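Local coordinates for hypothetical protein (Pyrococcus furiosus, PDB 1YB3) that is of unknown function, a conserved DUF3201-family protein from a hyperthermophilic archaeon, at residues Ser45-Ala50 / Tyr63-Phe68. Sequence-based numbering, arbitrary orientation.
Sequences SEVFNA and YPHPAF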
ATOM      1  N   SER A  45       5.789   0.204  13.926  1.00 20.90           N
ATOM      2  CA  SER A  45       7.218  -0.061  13.970  1.00 24.51           C
ATOM      3  C   SER A  45       7.924   0.812  12.932  1.00 25.33           C
ATOM      4  O   SER A  45       7.272   1.527  12.160  1.00 23.75           O
ATOM      5  CB  SER A  45       7.493  -1.547  13.758  1.00 27.97           C
ATOM      6  OG  SER A  45       7.344  -1.907  12.396  1.00 32.60           O
ATOM      7  N   GLU A  46       9.255   0.779  12.928  1.00 24.38           N
ATOM      8  CA  GLU A  46      10.016   1.605  12.000  1.00 25.35           C
ATOM      9  C   GLU A  46      10.578   0.770  10.869  1.00 25.73           C
ATOM     10  O   GLU A  46      11.202  -0.270  11.098  1.00 27.97           O
ATOM     11  CB  GLU A  46      11.128   2.353  12.739  1.00 24.79           C
ATOM     12  CG  GLU A  46      10.621   3.274  13.835  1.00 29.67           C
ATOM     13  CD  GLU A  46       9.606   4.312  13.330  1.00 32.10           C
ATOM     14  OE1 GLU A  46       9.814   4.884  12.232  1.00 34.00           O
ATOM     15  OE2 GLU A  46       8.609   4.571  14.045  1.00 34.31           O
ATOM     16  N   VAL A  47      10.328   1.212   9.647  1.00 20.80           N
ATOM     17  CA  VAL A  47      10.787   0.516   8.470  1.00 22.44           C
ATOM     18  C   VAL A  47      11.907   1.337   7.828  1.00 22.70           C
ATOM     19  O   VAL A  47      11.698   2.488   7.480  1.00 22.12           O
ATOM     20  CB  VAL A  47       9.628   0.345   7.448  1.00 25.56           C
ATOM     21  CG1 VAL A  47      10.144  -0.272   6.142  1.00 26.79           C
ATOM     22  CG2 VAL A  47       8.480  -0.500   8.065  1.00 26.05           C
ATOM     23  N   PHE A  48      13.094   0.731   7.688  1.00 25.14           N
ATOM     24  CA  PHE A  48      14.244   1.373   7.042  1.00 23.84           C
ATOM     25  C   PHE A  48      14.477   0.791   5.647  1.00 23.61           C
ATOM     26  O   PHE A  48      14.150  -0.372   5.393  1.00 26.36           O
ATOM     27  CB  PHE A  48      15.529   1.127   7.855  1.00 23.69           C
ATOM     28  CG  PHE A  48      15.546   1.758   9.227  1.00 22.72           C
ATOM     29  CD1 PHE A  48      16.280   2.919   9.469  1.00 24.99           C
ATOM     30  CD2 PHE A  48      14.864   1.166  10.289  1.00 23.64           C
ATOM     31  CE1 PHE A  48      16.309   3.499  10.750  1.00 20.84           C
ATOM     32  CE2 PHE A  48      14.879   1.733  11.574  1.00 24.26           C
ATOM     33  CZ  PHE A  48      15.605   2.903  11.805  1.00 25.57           C
ATOM     34  N   ASN A  49      15.066   1.598   4.755  1.00 24.14           N
ATOM     35  CA  ASN A  49      15.579   1.138   3.445  1.00 26.16           C
ATOM     36  C   ASN A  49      14.526   0.795   2.387  1.00 26.49           C
ATOM     37  O   ASN A  49      14.827   0.176   1.358  1.00 28.02           O
ATOM     38  CB  ASN A  49      16.592  -0.007   3.627  1.00 27.73           C
ATOM     39  CG  ASN A  49      17.730   0.369   4.557  1.00 29.85           C
ATOM     40  OD1 ASN A  49      18.144   1.532   4.621  1.00 31.39           O
ATOM     41  ND2 ASN A  49      18.236  -0.608   5.293  1.00 34.30           N
ATOM     42  N   ALA A  50      13.301   1.229   2.639  1.00 23.96           N
ATOM     43  CA  ALA A  50      12.213   1.097   1.685  1.00 25.62           C
ATOM     44  C   ALA A  50      12.367   2.145   0.579  1.00 24.76           C
ATOM     45  O   ALA A  50      12.940   3.223   0.814  1.00 26.79           O
ATOM     46  CB  ALA A  50      10.864   1.280   2.423  1.00 24.40           C
ATOM     47  N   TYR A  63      16.380   6.605   5.810  1.00 22.79           N
ATOM     48  CA  TYR A  63      15.707   6.957   7.045  1.00 15.95           C
ATOM     49  C   TYR A  63      14.464   6.053   7.306  1.00 18.20           C
ATOM     50  O   TYR A  63      13.940   5.472   6.371  1.00 22.62           O
ATOM     51  CB  TYR A  63      15.276   8.404   6.969  1.00 22.61           C
ATOM     52  CG  TYR A  63      14.416   8.769   5.771  1.00 21.84           C
ATOM     53  CD1 TYR A  63      13.009   8.765   5.867  1.00 23.82           C
ATOM     54  CD2 TYR A  63      14.996   9.174   4.562  1.00 22.00           C
ATOM     55  CE1 TYR A  63      12.223   9.133   4.788  1.00 21.87           C
ATOM     56  CE2 TYR A  63      14.209   9.537   3.464  1.00 22.08           C
ATOM     57  CZ  TYR A  63      12.819   9.513   3.592  1.00 22.07           C
ATOM     58  OH  TYR A  63      12.043   9.881   2.511  1.00 22.99           O
ATOM     59  N   PRO A  64      14.039   5.936   8.576  1.00 20.24           N
ATOM     60  CA  PRO A  64      12.885   5.085   8.883  1.00 17.82           C
ATOM     61  C   PRO A  64      11.593   5.816   8.560  1.00 19.44           C
ATOM     62  O   PRO A  64      11.533   7.042   8.553  1.00 19.83           O
ATOM     63  CB  PRO A  64      12.975   4.909  10.384  1.00 19.38           C
ATOM     64  CG  PRO A  64      13.581   6.209  10.863  1.00 19.76           C
ATOM     65  CD  PRO A  64      14.602   6.527   9.800  1.00 19.04           C
ATOM     66  N   HIS A  65      10.545   5.054   8.290  1.00 18.86           N
ATOM     67  CA  HIS A  65       9.226   5.635   8.257  1.00 17.77           C
ATOM     68  C   HIS A  65       8.310   4.697   9.049  1.00 18.05           C
ATOM     69  O   HIS A  65       8.643   3.504   9.170  1.00 18.05           O
ATOM     70  CB  HIS A  65       8.749   5.814   6.814  1.00 18.41           C
ATOM     71  CG  HIS A  65       8.318   4.552   6.144  1.00 20.28           C
ATOM     72  ND1 HIS A  65       9.154   3.817   5.332  1.00 21.23           N
ATOM     73  CD2 HIS A  65       7.124   3.902   6.145  1.00 17.00           C
ATOM     74  CE1 HIS A  65       8.503   2.762   4.871  1.00 24.00           C
ATOM     75  NE2 HIS A  65       7.268   2.795   5.345  1.00 19.91           N
ATOM     76  N   PRO A  66       7.189   5.233   9.598  1.00 18.84           N
ATOM     77  CA  PRO A  66       6.310   4.404  10.455  1.00 19.69           C
ATOM     78  C   PRO A  66       5.341   3.518   9.655  1.00 21.58           C
ATOM     79  O   PRO A  66       4.843   3.926   8.609  1.00 19.88           O
ATOM     80  CB  PRO A  66       5.556   5.440  11.294  1.00 20.91           C
ATOM     81  CG  PRO A  66       5.436   6.653  10.356  1.00 18.85           C
ATOM     82  CD  PRO A  66       6.707   6.629   9.489  1.00 18.99           C
ATOM     83  N   ALA A  67       5.107   2.299  10.143  1.00 18.07           N
ATOM     84  CA  ALA A  67       4.109   1.416   9.518  1.00 17.40           C
ATOM     85  C   ALA A  67       3.622   0.427  10.555  1.00 18.56           C
ATOM     86  O   ALA A  67       4.343   0.097  11.491  1.00 19.12           O
ATOM     87  CB  ALA A  67       4.696   0.691   8.290  1.00 19.18           C
ATOM     88  N   PHE A  68       2.401  -0.076  10.375  1.00 16.61           N
ATOM     89  CA  PHE A  68       1.881  -1.127  11.269  1.00 16.12           C
ATOM     90  C   PHE A  68       1.196  -2.208  10.446  1.00 17.97           C
ATOM     91  O   PHE A  68       0.530  -1.898   9.457  1.00 16.70           O
ATOM     92  CB  PHE A  68       0.947  -0.572  12.363  1.00 17.41           C
ATOM     93  CG  PHE A  68      -0.252   0.188  11.852  1.00 16.71           C
ATOM     94  CD1 PHE A  68      -1.487  -0.471  11.655  1.00 17.23           C
ATOM     95  CD2 PHE A  68      -0.171   1.562  11.576  1.00 18.05           C
ATOM     96  CE1 PHE A  68      -2.609   0.241  11.208  1.00 17.05           C
ATOM     97  CE2 PHE A  68      -1.278   2.266  11.134  1.00 16.24           C
ATOM     98  CZ  PHE A  68      -2.512   1.589  10.928  1.00 15.27           C
TER
HETATM   99  O   HOH W   1       4.999  -3.132  10.723  1.00 28.98           O
HETATM  100  O   HOH W   2      12.271   3.320   4.997  1.00 26.24           O
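Four main-chain hydrogen bonds tie Ser-45 and Val-47 to Ala-67 and His-65 in two reciprocal antiparallel pairs. The straightest runs from Ser-45 N to Ala-67 O (2.8 Å, 175° at the hydrogen), and the most bent is His-65 N to Val-47 O. Between these pairs Glu-46 faces Pro-66 as a non-hydrogen-bonded pair, where the CA-H turns inward: Pro-66 CA makes a CA-H...O contact with Ser-45 O, and Pro-64 CA does the same to Val-47 O (3.2 Å). This ladder joins the outermost strand 40-47 to strand 65-71 in the seven-stranded antiparallel sheet, with helix 11-35 packed against Pro-66. Two CH-pi contacts and a Val-47 CG2 to Ala-67 CB contact make up much of the apolar part. Val-47 CB lies over one face of the His-65 imidazole, 4.0 Å from its centroid; separately, the methyl of Ala-50 meets the ring at its edge, 3.7 Å from CE1. The imidazole reaches this place with CG between backbone N and carbonyl carbon (chi1 76°), and Tyr-84 OH binds NE2. Beside the Val-47/His-65 pair, Pro-64 CB sits 3.7 Å from the Phe-48 ring centroid, only 15° off the normal. Among the polar groups, the Glu-46 chain bends at chi2 to lay OE1 beside the His-65 carbonyl carbon, where Trp-22 NE1 hydrogen-bonds it. A water 2.7 Å from Val-47 O also contacts His-65 ND1 and Tyr-63 O.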